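Local structure of transcriptional regulator, TetR family (Cytophaga hutchinsonii, 3EUP) at residues E18-V23 with T35-A40; R11-I16 with G50-K55; V58-F63 with H121-K126; G68-V73 with L102-G107; V90-Y95 with Y187-L192. The protein probably binds operator DNA as a dimer and regulates transcription, its DNA-binding helix-turn-helix domain answering to a ligand taken up by the C-terminal domain, as in other TetR-family regulators. All blocks are in the same frame, centred on the assembly; numbering follows the deposited sequence.

Interaction 1: residues E18-V23 with T35-A40; sequences ESTAPV and TDLTEA
Val23 spreads its two methyls toward helix 34-41 because CG1 lies anti to the backbone N (chi1 -174°) and CG2 beside it: CG2 meets Ala40 CB at 4.0 Å, and CG1 rests 4.1 Å from Asp36 CB, one helical turn away. In Thr20, OG1 sits between the backbone N and the carbonyl carbon (chi1 65°), where it bonds back to Ile16 O, and this puts CG2 anti to the carbonyl carbon, the same position as Val23 CG2. That methyl meets Leu37 CD2 at 3.6 Å, the two side chains crossing obliquely. At the other end the small pair Ser19 and Ala40 brings the backbones to a CA-CA separation of 5.8 Å; Ser19 CB sits 3.7 Å from Ala40 O, while its OG is bonded to Phe15 O. The contact across is therefore van der Waals, with polar ends served locally: Asp36 accepts from Ser33 N and pairs with Lys27. The segment axes approach to 9.1 Å at 134°. Within the family's helix-turn-helix domain this joins helix 10-31 to helix 34-41, with Leu37 also reaching Ile48 of helix 45-48 and Thr20 lying on Val58 of helix 55-78.

Interaction 2: residues R11-I16 with G50-K55; sequences RTRQFI and GNFENK
Arg13 and Asn51 mark the closest backbone approach, 5.7 Å between CA atoms, where the regular helix 11-16 faces an irregular connection. In that connection Phe52 adopts an extended conformation (phi/psi -134°/145°), and two residues on, Asn54 takes the N-cap position of helix 55-78 with its OD1 bonded to Ala57 N. The Phe52 ring is the main apolar partner of the helix. Ile16 CG2 reaches Phe52 CE2 at 3.7 Å, the two side chains sliding past each other in opposite directions. The Arg13 and Phe52 side chains cross at about a right angle, yet the guanidinium plane is tilted only 30° from the ring: with CG anti to the backbone N and the chain extended to NE, Arg13 CG comes 3.7 Å from Phe52 CZ, and the guanidinium carries on past the ring with Phe52 CZ over one of its faces. Asn51 meets Thr12 at about a right angle, ND2 lying 3.6 Å from the Thr12 CG2 methyl. Its amide is fixed from outside the pair, ND2 donating to Ser47 O and Ser7 O and OD1 accepting from Ser9 N. Because these amide bonds all go to residues outside the two segments, the contact between 11-16 and 50-55 itself rests on carbon packing and on the arginine end lying against the aromatic ring.

Interaction 3: residues V58-F63 with H121-K126; sequences VAIAAF and HDALRK
Ile60 and Leu124 form the centre of a helix-helix contact that joins the helix-turn-helix domain of this TetR-family regulator to its C-terminal domain. The backbones come nearest at these two residues, 6.8 Å between CA atoms, and the segment axes of 58-63 and 122-126 run nearly parallel, 7° apart at 10.8 Å. Across the interface the interactions are apolar throughout. Leu124 is the central residue of the contact: its chi1 of -82° holds CG beside the backbone N, and the branched end then reaches three residues of helix 55-78. CD1 approaches Ala59 CB at 4.5 Å, CD2 approaches Phe63 CB at 4.2 Å, and between them the side chain crosses Ile60. Further along Ile60, its CD1 lies 4.5 Å from Ala123 CB at the margin of the interface. Phe63 and Leu124 also both pack on Thr113 of helix 109-117, which places that helix beside the same apolar patch. Polar interactions stay on the far side of helix 122-148, where Lys126 NZ and Asp122 OD2 form a salt bridge one turn apart. Arg125 turns elsewhere too, its NH1 bonding Ala178 O of the second subunit, so that this helix also takes part in the dimer. Within the segment 121-126, Leu124 CD1 lies over the centre of the His121 ring, 3.8 Å above its plane. Ile60 CG1 lies 4.0 Å from both Leu124 CD2 and Leu124 CG.

Interaction 4: residues G68-V73 with L102-G107; sequences GHVKSV and LFPVGG
His69 and Val70 of helix 55-78 receive the connection 102-107, which in this TetR-family fold leads from helix 91-96 to helix 109-117. Val70 CG2 is shared by two partners: it lies over one face of the Phe103 ring, 4.0 Å from CE2, and 3.7 Å from Pro104 CD. The His69 ring turns its edge to Leu102 O, which sits near the ring plane, and Val73 CG2 touches the same oxygen at 3.8 Å. With only a methyl at His69, as in an alanine here, Leu102 O is likely to lose the ring edge beside it. In the next shell, Tyr95 meets Phe103 edge-to-face and Met94 packs on both Phe103 and Val73, while Pro109 touches both Val70 and Pro104. A type II beta turn from Pro104 to Gly107 is closed by Gly107 N bonded to Pro104 O, and Asn25 ND2 of helix 10-31 binds the carbonyls of Val105 and Gly107. The closest atoms across the contact are His69 CE1 and Leu102 O, 3.0 Å apart.

Interaction 5: residues V90-Y95 with Y187-L192; sequences VYSSMY and YVFESL
Phe189 packs over Ser92 and Tyr91 in a buried, apolar helix-helix contact inside the all-helical C-terminal domain of the TetR fold, joining helix 91-96 to helix 182-197. The short segment axes run roughly antiparallel, 149° apart, and come to 10.7 Å; Ser92 and Phe189 mark the nearest backbones, with CA atoms 6.2 Å from each other. Phe189 CG, anti to the carbonyl carbon and beside the backbone N (chi1 -75°), lays the ring against helix 91-96, where the Ser92 backbone and CB cover one face. Tyr91 CB touches Phe189 CE1 at 4.0 Å, and Tyr95 CB lies 4.4 Å from Phe189 CZ, so the ring spans a full turn of helix 91-96. One turn on, Leu192 CD2 meets Tyr91 CD2 at 4.2 Å, the two side chains crossing at about a right angle. A serine replacing Phe189 would probably open a gap beneath Ser92 and leave Tyr91 and Tyr95 without their shared apolar neighbour. The hydroxyls bond elsewhere, Tyr91 OH with Trp135 and Ser92 OG with Asn96, while Ser191 on the same helix as Phe189 bonds Ser164 of the second subunit. Over the ring face a CH-pi contact forms: Ser92 CA stands 3.9 Å from the Phe189 ring centroid, 16° off its normal.

Overall arrangement
Interactions 1 and 2 share helix 10-31 and lie in the DNA-binding domain, both only partly buried; the first is small-residue and methyl packing, the second adds an arginine beside an aromatic ring. Interaction 3, which is buried, ties that domain to the C-terminal one and touches interactions 1 and 2, through Val58 with Thr20 and with Phe52. Interaction 4 uses the same helix 55-78 further along, again partly buried, and differs by placing a histidine edge at a backbone carbonyl. It touches interaction 5, a buried aromatic contact, through Met94 and Phe103. Interactions 2 and 5 stand on opposite sides of the chain's centre, their own centres about 35 Å apart.

Interaction 1: residues E18-V23 with T35-A40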
# COMPACT_ATOMS: atom_id res chain seq x y z
N GLU A 18 -16.71 -15.05 7.86
CA GLU A 18 -16.17 -15.76 6.69
C GLU A 18 -16.76 -15.28 5.37
O GLU A 18 -16.03 -15.13 4.41
CB GLU A 18 -16.36 -17.28 6.85
CG GLU A 18 -15.41 -17.79 7.90
CD GLU A 18 -15.60 -19.20 8.29
OE1 GLU A 18 -16.36 -19.95 7.59
OE2 GLU A 18 -14.95 -19.55 9.31
N SER A 19 -18.06 -15.01 5.35
CA SER A 19 -18.77 -14.65 4.14
C SER A 19 -18.49 -13.23 3.74
O SER A 19 -18.49 -12.90 2.55
CB SER A 19 -20.29 -14.74 4.36
OG SER A 19 -20.64 -16.07 4.60
N THR A 20 -18.33 -12.36 4.74
CA THR A 20 -18.25 -10.95 4.44
C THR A 20 -16.83 -10.42 4.38
O THR A 20 -16.64 -9.34 3.86
CB THR A 20 -19.02 -10.07 5.43
OG1 THR A 20 -18.43 -10.17 6.73
CG2 THR A 20 -20.52 -10.50 5.46
N ALA A 21 -15.87 -11.17 4.92
CA ALA A 21 -14.46 -10.73 4.92
C ALA A 21 -13.89 -10.43 3.52
O ALA A 21 -13.10 -9.48 3.36
CB ALA A 21 -13.57 -11.75 5.65
N PRO A 22 -14.25 -11.21 2.50
CA PRO A 22 -13.79 -10.88 1.13
C PRO A 22 -14.41 -9.60 0.59
O PRO A 22 -13.78 -8.88 -0.20
CB PRO A 22 -14.28 -12.08 0.30
CG PRO A 22 -14.49 -13.16 1.27
CD PRO A 22 -14.92 -12.52 2.53
N VAL A 23 -15.64 -9.29 1.01
CA VAL A 23 -16.28 -8.05 0.59
C VAL A 23 -15.58 -6.89 1.30
O VAL A 23 -15.28 -5.86 0.66
CB VAL A 23 -17.79 -7.99 0.92
CG1 VAL A 23 -18.38 -6.75 0.32
CG2 VAL A 23 -18.54 -9.25 0.39
N THR A 35 -26.74 -4.22 1.82
CA THR A 35 -27.17 -5.22 0.84
C THR A 35 -25.98 -6.05 0.33
O THR A 35 -26.16 -7.19 -0.10
CB THR A 35 -27.93 -4.60 -0.32
OG1 THR A 35 -27.00 -3.92 -1.17
CG2 THR A 35 -28.94 -3.62 0.18
N ASP A 36 -24.78 -5.49 0.38
CA ASP A 36 -23.58 -6.29 0.14
C ASP A 36 -23.53 -7.40 1.20
O ASP A 36 -23.25 -8.53 0.88
CB ASP A 36 -22.29 -5.44 0.23
CG ASP A 36 -22.15 -4.41 -0.89
OD1 ASP A 36 -22.55 -4.69 -2.06
OD2 ASP A 36 -21.63 -3.31 -0.60
N LEU A 37 -23.83 -7.06 2.45
CA LEU A 37 -23.70 -8.01 3.56
C LEU A 37 -24.78 -9.10 3.57
O LEU A 37 -24.48 -10.29 3.78
CB LEU A 37 -23.71 -7.28 4.92
CG LEU A 37 -22.57 -6.32 5.25
CD1 LEU A 37 -22.72 -5.82 6.72
CD2 LEU A 37 -21.22 -6.97 5.02
N THR A 38 -26.04 -8.70 3.36
CA THR A 38 -27.14 -9.62 3.27
C THR A 38 -27.02 -10.49 2.01
O THR A 38 -27.41 -11.65 2.06
CB THR A 38 -28.53 -8.92 3.33
OG1 THR A 38 -28.70 -8.07 2.20
CG2 THR A 38 -28.69 -8.11 4.59
N GLU A 39 -26.49 -9.96 0.90
CA GLU A 39 -26.26 -10.81 -0.27
C GLU A 39 -25.14 -11.82 -0.02
O GLU A 39 -25.28 -12.98 -0.33
CB GLU A 39 -25.90 -10.02 -1.53
CG GLU A 39 -27.04 -9.24 -2.18
CD GLU A 39 -26.60 -8.52 -3.48
OE1 GLU A 39 -25.43 -8.75 -3.94
OE2 GLU A 39 -27.42 -7.76 -4.06
N ALA A 40 -24.04 -11.36 0.54
CA ALA A 40 -22.87 -12.23 0.84
C ALA A 40 -23.22 -13.36 1.82
O ALA A 40 -22.76 -14.48 1.65
CB ALA A 40 -21.71 -11.40 1.38

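Interaction 2: residues R11-I16 with G50-K55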
# COMPACT_ATOMS: atom_id res chain seq x y z
N ARG A 11 -21.33 -19.93 15.82
CA ARG A 11 -21.23 -20.45 14.47
C ARG A 11 -21.81 -19.48 13.44
O ARG A 11 -21.25 -19.31 12.35
CB ARG A 11 -21.89 -21.83 14.35
CG ARG A 11 -21.12 -22.92 15.03
CD ARG A 11 -21.85 -24.28 14.92
NE ARG A 11 -23.14 -24.15 15.57
CZ ARG A 11 -24.26 -24.79 15.24
NH1 ARG A 11 -24.31 -25.65 14.25
NH2 ARG A 11 -25.36 -24.54 15.95
N THR A 12 -22.92 -18.85 13.79
CA THR A 12 -23.54 -17.91 12.88
C THR A 12 -22.62 -16.70 12.72
O THR A 12 -22.37 -16.22 11.59
CB THR A 12 -24.93 -17.49 13.38
OG1 THR A 12 -25.72 -18.65 13.55
CG2 THR A 12 -25.59 -16.59 12.36
N ARG A 13 -22.07 -16.25 13.85
CA ARG A 13 -21.10 -15.17 13.88
C ARG A 13 -19.89 -15.45 12.99
O ARG A 13 -19.48 -14.60 12.21
CB ARG A 13 -20.66 -14.91 15.32
CG ARG A 13 -19.65 -13.79 15.46
CD ARG A 13 -19.43 -13.40 16.92
NE ARG A 13 -18.53 -12.27 16.99
CZ ARG A 13 -17.22 -12.35 16.79
NH1 ARG A 13 -16.63 -13.51 16.56
NH2 ARG A 13 -16.50 -11.24 16.85
N GLN A 14 -19.35 -16.65 13.10
CA GLN A 14 -18.21 -17.05 12.29
C GLN A 14 -18.53 -17.16 10.79
O GLN A 14 -17.74 -16.75 9.94
CB GLN A 14 -17.63 -18.38 12.81
CG GLN A 14 -16.35 -18.82 12.11
CD GLN A 14 -15.22 -17.81 12.25
OE1 GLN A 14 -15.14 -17.05 13.23
NE2 GLN A 14 -14.32 -17.80 11.25
N PHE A 15 -19.69 -17.70 10.47
CA PHE A 15 -20.16 -17.70 9.10
C PHE A 15 -20.28 -16.27 8.53
O PHE A 15 -19.95 -16.04 7.37
CB PHE A 15 -21.52 -18.42 8.97
CG PHE A 15 -22.15 -18.25 7.61
CD1 PHE A 15 -21.78 -19.07 6.54
CD2 PHE A 15 -23.11 -17.26 7.41
CE1 PHE A 15 -22.35 -18.88 5.26
CE2 PHE A 15 -23.69 -17.07 6.14
CZ PHE A 15 -23.30 -17.89 5.06
N ILE A 16 -20.80 -15.34 9.34
CA ILE A 16 -20.91 -13.98 8.90
C ILE A 16 -19.52 -13.46 8.58
O ILE A 16 -19.33 -12.82 7.55
CB ILE A 16 -21.55 -12.99 9.95
CG1 ILE A 16 -22.97 -13.35 10.34
CG2 ILE A 16 -21.55 -11.59 9.37
CD1 ILE A 16 -23.81 -13.57 9.21
N GLY A 50 -27.89 -9.23 14.95
CA GLY A 50 -28.08 -9.97 16.19
C GLY A 50 -26.80 -10.64 16.64
O GLY A 50 -26.74 -11.17 17.75
N ASN A 51 -25.78 -10.65 15.79
CA ASN A 51 -24.45 -11.17 16.15
C ASN A 51 -23.40 -10.08 16.30
O ASN A 51 -22.37 -10.28 16.93
CB ASN A 51 -23.99 -12.17 15.08
CG ASN A 51 -24.76 -13.43 15.14
OD1 ASN A 51 -24.47 -14.30 15.96
ND2 ASN A 51 -25.79 -13.53 14.31
N PHE A 52 -23.65 -8.93 15.69
CA PHE A 52 -22.72 -7.82 15.73
C PHE A 52 -23.47 -6.53 16.04
O PHE A 52 -24.57 -6.30 15.54
CB PHE A 52 -22.08 -7.65 14.36
CG PHE A 52 -21.16 -8.74 13.99
CD1 PHE A 52 -19.83 -8.69 14.39
CD2 PHE A 52 -21.61 -9.83 13.26
CE1 PHE A 52 -18.95 -9.68 14.03
CE2 PHE A 52 -20.74 -10.86 12.91
CZ PHE A 52 -19.41 -10.78 13.30
N GLU A 53 -22.80 -5.64 16.77
CA GLU A 53 -23.39 -4.34 17.10
C GLU A 53 -23.74 -3.55 15.86
O GLU A 53 -24.86 -3.07 15.71
CB GLU A 53 -22.43 -3.55 18.00
CG GLU A 53 -22.95 -2.16 18.45
CD GLU A 53 -24.25 -2.21 19.28
OE1 GLU A 53 -24.52 -3.22 19.98
OE2 GLU A 53 -25.01 -1.20 19.24
N ASN A 54 -22.77 -3.38 14.98
CA ASN A 54 -22.94 -2.57 13.79
C ASN A 54 -21.96 -3.01 12.73
O ASN A 54 -21.17 -3.94 12.95
CB ASN A 54 -22.70 -1.11 14.13
CG ASN A 54 -21.40 -0.90 14.90
OD1 ASN A 54 -20.36 -1.39 14.52
ND2 ASN A 54 -21.48 -0.18 16.02
N LYS A 55 -22.02 -2.34 11.58
CA LYS A 55 -21.17 -2.69 10.44
C LYS A 55 -19.70 -2.63 10.81
O LYS A 55 -18.89 -3.43 10.33
CB LYS A 55 -21.45 -1.78 9.25
CG LYS A 55 -20.59 -2.12 8.04
CD LYS A 55 -21.10 -1.51 6.77
CE LYS A 55 -20.99 -0.02 6.81
NZ LYS A 55 -20.65 0.54 5.48

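Interaction 3: residues V58-F63 with H121-K126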
# COMPACT_ATOMS: atom_id res chain seq x y z
N VAL A 58 -18.45 -5.64 12.43
CA VAL A 58 -18.24 -6.67 11.41
C VAL A 58 -16.91 -6.44 10.66
O VAL A 58 -16.17 -7.37 10.44
CB VAL A 58 -19.39 -6.74 10.37
CG1 VAL A 58 -19.18 -7.95 9.46
CG2 VAL A 58 -20.78 -6.76 11.07
N ALA A 59 -16.61 -5.18 10.32
CA ALA A 59 -15.34 -4.81 9.62
C ALA A 59 -14.11 -5.16 10.44
O ALA A 59 -13.15 -5.69 9.90
CB ALA A 59 -15.33 -3.35 9.28
N ILE A 60 -14.19 -4.93 11.75
CA ILE A 60 -13.09 -5.24 12.66
C ILE A 60 -12.84 -6.75 12.74
O ILE A 60 -11.69 -7.18 12.63
CB ILE A 60 -13.30 -4.62 14.03
CG1 ILE A 60 -13.21 -3.07 13.94
CG2 ILE A 60 -12.29 -5.26 15.08
CD1 ILE A 60 -13.69 -2.39 15.21
N ALA A 61 -13.90 -7.53 12.92
CA ALA A 61 -13.81 -8.98 12.91
C ALA A 61 -13.29 -9.49 11.56
O ALA A 61 -12.46 -10.42 11.52
CB ALA A 61 -15.21 -9.62 13.25
N ALA A 62 -13.78 -8.91 10.46
CA ALA A 62 -13.27 -9.25 9.11
C ALA A 62 -11.77 -9.05 9.01
O ALA A 62 -11.08 -9.89 8.47
CB ALA A 62 -13.97 -8.45 7.99
N PHE A 63 -11.27 -7.91 9.51
CA PHE A 63 -9.85 -7.66 9.48
C PHE A 63 -9.11 -8.72 10.28
O PHE A 63 -8.14 -9.32 9.79
CB PHE A 63 -9.48 -6.26 10.01
CG PHE A 63 -8.00 -6.07 10.11
CD1 PHE A 63 -7.28 -5.73 8.99
CD2 PHE A 63 -7.33 -6.35 11.29
CE1 PHE A 63 -5.88 -5.61 9.04
CE2 PHE A 63 -5.92 -6.25 11.35
CZ PHE A 63 -5.21 -5.86 10.23
N HIS A 121 -10.32 6.32 10.43
CA HIS A 121 -10.86 5.35 11.39
C HIS A 121 -9.80 4.85 12.37
O HIS A 121 -9.12 3.87 12.12
CB HIS A 121 -11.49 4.16 10.62
CG HIS A 121 -12.30 3.26 11.49
ND1 HIS A 121 -13.66 3.15 11.38
CD2 HIS A 121 -11.96 2.55 12.60
CE1 HIS A 121 -14.12 2.32 12.31
NE2 HIS A 121 -13.11 1.96 13.07
N ASP A 122 -9.74 5.50 13.53
CA ASP A 122 -8.76 5.20 14.57
C ASP A 122 -8.65 3.75 14.98
O ASP A 122 -7.54 3.21 15.02
CB ASP A 122 -9.08 6.01 15.84
CG ASP A 122 -8.05 7.01 16.15
OD1 ASP A 122 -8.35 8.23 16.02
OD2 ASP A 122 -6.91 6.58 16.51
N ALA A 123 -9.79 3.11 15.30
CA ALA A 123 -9.74 1.75 15.82
C ALA A 123 -9.05 0.84 14.81
O ALA A 123 -8.17 0.09 15.16
CB ALA A 123 -11.16 1.19 16.16
N LEU A 124 -9.44 0.91 13.55
CA LEU A 124 -8.85 0.05 12.54
C LEU A 124 -7.43 0.41 12.17
O LEU A 124 -6.67 -0.46 11.82
CB LEU A 124 -9.73 0.01 11.29
CG LEU A 124 -10.90 -0.97 11.39
CD1 LEU A 124 -11.96 -0.61 10.36
CD2 LEU A 124 -10.34 -2.32 11.22
N ARG A 125 -7.08 1.70 12.22
CA ARG A 125 -5.70 2.08 12.02
C ARG A 125 -4.86 1.42 13.10
O ARG A 125 -3.79 0.87 12.83
CB ARG A 125 -5.54 3.60 12.08
CG ARG A 125 -4.28 4.14 11.43
CD ARG A 125 -3.05 3.97 12.23
NE ARG A 125 -3.16 4.62 13.54
CZ ARG A 125 -2.38 4.36 14.58
NH1 ARG A 125 -1.40 3.46 14.52
NH2 ARG A 125 -2.57 5.03 15.72
N LYS A 126 -5.34 1.48 14.34
CA LYS A 126 -4.60 0.87 15.44
C LYS A 126 -4.42 -0.63 15.22
O LYS A 126 -3.37 -1.15 15.54
CB LYS A 126 -5.24 1.23 16.80
CG LYS A 126 -4.92 2.68 17.17
CD LYS A 126 -5.79 3.25 18.37
CE LYS A 126 -5.36 4.71 18.74
NZ LYS A 126 -6.28 5.29 19.80

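Interaction 4: residues G68-V73 with L102-G107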
# COMPACT_ATOMS: atom_id res chain seq x y z
N GLY A 68 -5.57 -12.76 10.19
CA GLY A 68 -5.31 -14.04 10.87
C GLY A 68 -5.02 -15.14 9.84
O GLY A 68 -4.18 -16.04 10.06
N HIS A 69 -5.71 -15.07 8.70
CA HIS A 69 -5.46 -16.02 7.63
C HIS A 69 -4.07 -15.85 7.03
O HIS A 69 -3.37 -16.86 6.78
CB HIS A 69 -6.49 -15.89 6.53
CG HIS A 69 -6.37 -16.94 5.49
ND1 HIS A 69 -5.70 -16.74 4.30
CD2 HIS A 69 -6.79 -18.23 5.47
CE1 HIS A 69 -5.73 -17.86 3.59
NE2 HIS A 69 -6.39 -18.77 4.28
N VAL A 70 -3.63 -14.60 6.80
CA VAL A 70 -2.29 -14.40 6.26
C VAL A 70 -1.26 -14.91 7.28
O VAL A 70 -0.31 -15.57 6.90
CB VAL A 70 -1.98 -12.91 5.93
CG1 VAL A 70 -0.49 -12.75 5.54
CG2 VAL A 70 -2.89 -12.39 4.83
N LYS A 71 -1.47 -14.61 8.55
CA LYS A 71 -0.59 -15.05 9.63
C LYS A 71 -0.45 -16.56 9.66
O LYS A 71 0.68 -17.07 9.76
CB LYS A 71 -1.09 -14.56 10.98
CG LYS A 71 -0.65 -13.14 11.29
CD LYS A 71 -1.54 -12.47 12.32
CE LYS A 71 -1.49 -13.05 13.67
NZ LYS A 71 -2.30 -12.14 14.57
N SER A 72 -1.58 -17.26 9.56
CA SER A 72 -1.61 -18.72 9.60
C SER A 72 -0.89 -19.35 8.41
O SER A 72 -0.21 -20.35 8.58
CB SER A 72 -3.04 -19.22 9.73
OG SER A 72 -3.54 -18.78 10.96
N VAL A 73 -1.00 -18.76 7.24
CA VAL A 73 -0.29 -19.25 6.07
C VAL A 73 1.19 -19.07 6.27
O VAL A 73 1.95 -20.01 6.10
CB VAL A 73 -0.72 -18.56 4.77
CG1 VAL A 73 0.21 -18.91 3.64
CG2 VAL A 73 -2.16 -18.95 4.41
N LEU A 102 -3.75 -18.32 -1.98
CA LEU A 102 -3.41 -18.40 -0.53
C LEU A 102 -3.67 -17.10 0.26
O LEU A 102 -3.78 -17.15 1.48
CB LEU A 102 -1.95 -18.84 -0.32
CG LEU A 102 -1.61 -20.33 -0.35
CD1 LEU A 102 -2.61 -21.24 -1.12
CD2 LEU A 102 -0.18 -20.50 -0.85
N PHE A 103 -3.71 -15.95 -0.42
CA PHE A 103 -4.07 -14.68 0.21
C PHE A 103 -5.56 -14.48 0.18
O PHE A 103 -6.25 -15.02 -0.69
CB PHE A 103 -3.44 -13.50 -0.52
CG PHE A 103 -2.24 -12.92 0.16
CD1 PHE A 103 -1.06 -13.59 0.16
CD2 PHE A 103 -2.29 -11.68 0.76
CE1 PHE A 103 0.06 -13.05 0.77
CE2 PHE A 103 -1.19 -11.15 1.39
CZ PHE A 103 -0.02 -11.85 1.38
N PRO A 104 -6.09 -13.67 1.11
CA PRO A 104 -7.53 -13.43 1.02
C PRO A 104 -7.89 -12.80 -0.32
O PRO A 104 -7.06 -12.15 -0.97
CB PRO A 104 -7.81 -12.43 2.15
CG PRO A 104 -6.60 -12.43 3.01
CD PRO A 104 -5.45 -12.88 2.17
N VAL A 105 -9.13 -13.02 -0.74
CA VAL A 105 -9.69 -12.30 -1.89
C VAL A 105 -9.53 -10.79 -1.67
O VAL A 105 -9.88 -10.29 -0.62
CB VAL A 105 -11.18 -12.60 -2.07
CG1 VAL A 105 -11.81 -11.65 -3.11
CG2 VAL A 105 -11.36 -14.07 -2.50
N GLY A 106 -8.99 -10.08 -2.66
CA GLY A 106 -8.70 -8.64 -2.51
C GLY A 106 -7.29 -8.30 -2.06
O GLY A 106 -6.94 -7.11 -2.01
N GLY A 107 -6.48 -9.29 -1.70
CA GLY A 107 -5.06 -9.07 -1.43
C GLY A 107 -4.79 -8.84 0.04
O GLY A 107 -5.48 -9.43 0.89

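Interaction 5: residues V90-Y95 with Y187-L192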
# COMPACT_ATOMS: atom_id res chain seq x y z
N VAL A 90 9.63 -16.86 2.53
CA VAL A 90 8.40 -17.55 2.12
C VAL A 90 7.36 -16.60 1.43
O VAL A 90 6.34 -17.08 0.93
CB VAL A 90 7.74 -18.18 3.34
CG1 VAL A 90 8.67 -19.26 4.00
CG2 VAL A 90 7.36 -17.08 4.35
N TYR A 91 7.62 -15.29 1.39
CA TYR A 91 6.63 -14.30 0.95
C TYR A 91 6.23 -14.44 -0.51
O TYR A 91 5.06 -14.49 -0.84
CB TYR A 91 7.11 -12.86 1.32
CG TYR A 91 7.24 -12.77 2.83
CD1 TYR A 91 6.12 -12.61 3.63
CD2 TYR A 91 8.48 -12.97 3.46
CE1 TYR A 91 6.24 -12.60 4.99
CE2 TYR A 91 8.59 -12.97 4.83
CZ TYR A 91 7.47 -12.78 5.59
OH TYR A 91 7.56 -12.80 6.95
N SER A 92 7.20 -14.58 -1.39
CA SER A 92 6.87 -14.76 -2.79
C SER A 92 5.94 -15.96 -3.06
O SER A 92 5.00 -15.87 -3.86
CB SER A 92 8.12 -14.93 -3.64
OG SER A 92 7.68 -15.05 -4.96
N SER A 93 6.18 -17.08 -2.40
CA SER A 93 5.36 -18.23 -2.69
C SER A 93 3.98 -17.99 -2.05
O SER A 93 2.96 -18.30 -2.66
CB SER A 93 6.02 -19.54 -2.25
OG SER A 93 5.74 -19.79 -0.90
N MET A 94 3.94 -17.36 -0.88
CA MET A 94 2.66 -17.09 -0.25
C MET A 94 1.77 -16.21 -1.13
O MET A 94 0.56 -16.47 -1.25
CB MET A 94 2.87 -16.50 1.13
CG MET A 94 1.60 -16.29 1.92
SD MET A 94 1.92 -15.55 3.57
CE MET A 94 3.72 -15.92 3.83
N TYR A 95 2.34 -15.17 -1.75
CA TYR A 95 1.53 -14.21 -2.52
C TYR A 95 1.30 -14.64 -3.96
O TYR A 95 0.24 -14.36 -4.51
CB TYR A 95 2.15 -12.80 -2.51
CG TYR A 95 1.30 -11.75 -3.25
CD1 TYR A 95 0.14 -11.27 -2.70
CD2 TYR A 95 1.67 -11.31 -4.52
CE1 TYR A 95 -0.64 -10.32 -3.36
CE2 TYR A 95 0.89 -10.39 -5.21
CZ TYR A 95 -0.25 -9.90 -4.62
OH TYR A 95 -1.04 -8.98 -5.26
N TYR A 187 10.55 -8.64 -9.51
CA TYR A 187 11.80 -7.89 -9.28
C TYR A 187 11.97 -7.47 -7.81
O TYR A 187 13.07 -7.54 -7.26
CB TYR A 187 11.93 -6.64 -10.15
CG TYR A 187 12.11 -6.92 -11.61
CD1 TYR A 187 13.29 -7.50 -12.11
CD2 TYR A 187 11.11 -6.59 -12.51
CE1 TYR A 187 13.45 -7.73 -13.46
CE2 TYR A 187 11.27 -6.82 -13.86
CZ TYR A 187 12.43 -7.40 -14.33
OH TYR A 187 12.57 -7.62 -15.67
N VAL A 188 10.87 -7.16 -7.14
CA VAL A 188 10.95 -6.74 -5.73
C VAL A 188 11.23 -7.94 -4.81
O VAL A 188 12.01 -7.85 -3.81
CB VAL A 188 9.68 -5.99 -5.33
CG1 VAL A 188 9.76 -5.44 -3.86
CG2 VAL A 188 9.41 -4.86 -6.37
N PHE A 189 10.59 -9.06 -5.10
CA PHE A 189 10.86 -10.27 -4.33
C PHE A 189 12.32 -10.69 -4.51
O PHE A 189 12.94 -11.24 -3.58
CB PHE A 189 9.88 -11.39 -4.75
CG PHE A 189 8.51 -11.18 -4.19
CD1 PHE A 189 8.32 -11.22 -2.81
CD2 PHE A 189 7.42 -10.93 -4.98
CE1 PHE A 189 7.08 -10.99 -2.25
CE2 PHE A 189 6.17 -10.73 -4.43
CZ PHE A 189 6.00 -10.77 -3.03
N GLU A 190 12.85 -10.44 -5.70
CA GLU A 190 14.26 -10.68 -5.96
C GLU A 190 15.15 -9.79 -5.04
O GLU A 190 16.15 -10.26 -4.46
CB GLU A 190 14.57 -10.44 -7.45
CG GLU A 190 15.72 -11.19 -7.95
CD GLU A 190 16.19 -10.69 -9.33
OE1 GLU A 190 15.32 -10.27 -10.17
OE2 GLU A 190 17.44 -10.70 -9.55
N SER A 191 14.78 -8.53 -4.89
CA SER A 191 15.49 -7.68 -3.95
C SER A 191 15.26 -8.11 -2.50
O SER A 191 16.11 -7.90 -1.71
CB SER A 191 15.12 -6.20 -4.13
OG SER A 191 15.66 -5.68 -5.36
N LEU A 192 14.12 -8.68 -2.13
CA LEU A 192 14.00 -9.23 -0.79
C LEU A 192 15.07 -10.32 -0.56
O LEU A 192 15.74 -10.34 0.47
CB LEU A 192 12.63 -9.82 -0.57
CG LEU A 192 12.28 -10.40 0.79
CD1 LEU A 192 12.31 -9.32 1.91
CD2 LEU A 192 10.90 -11.00 0.67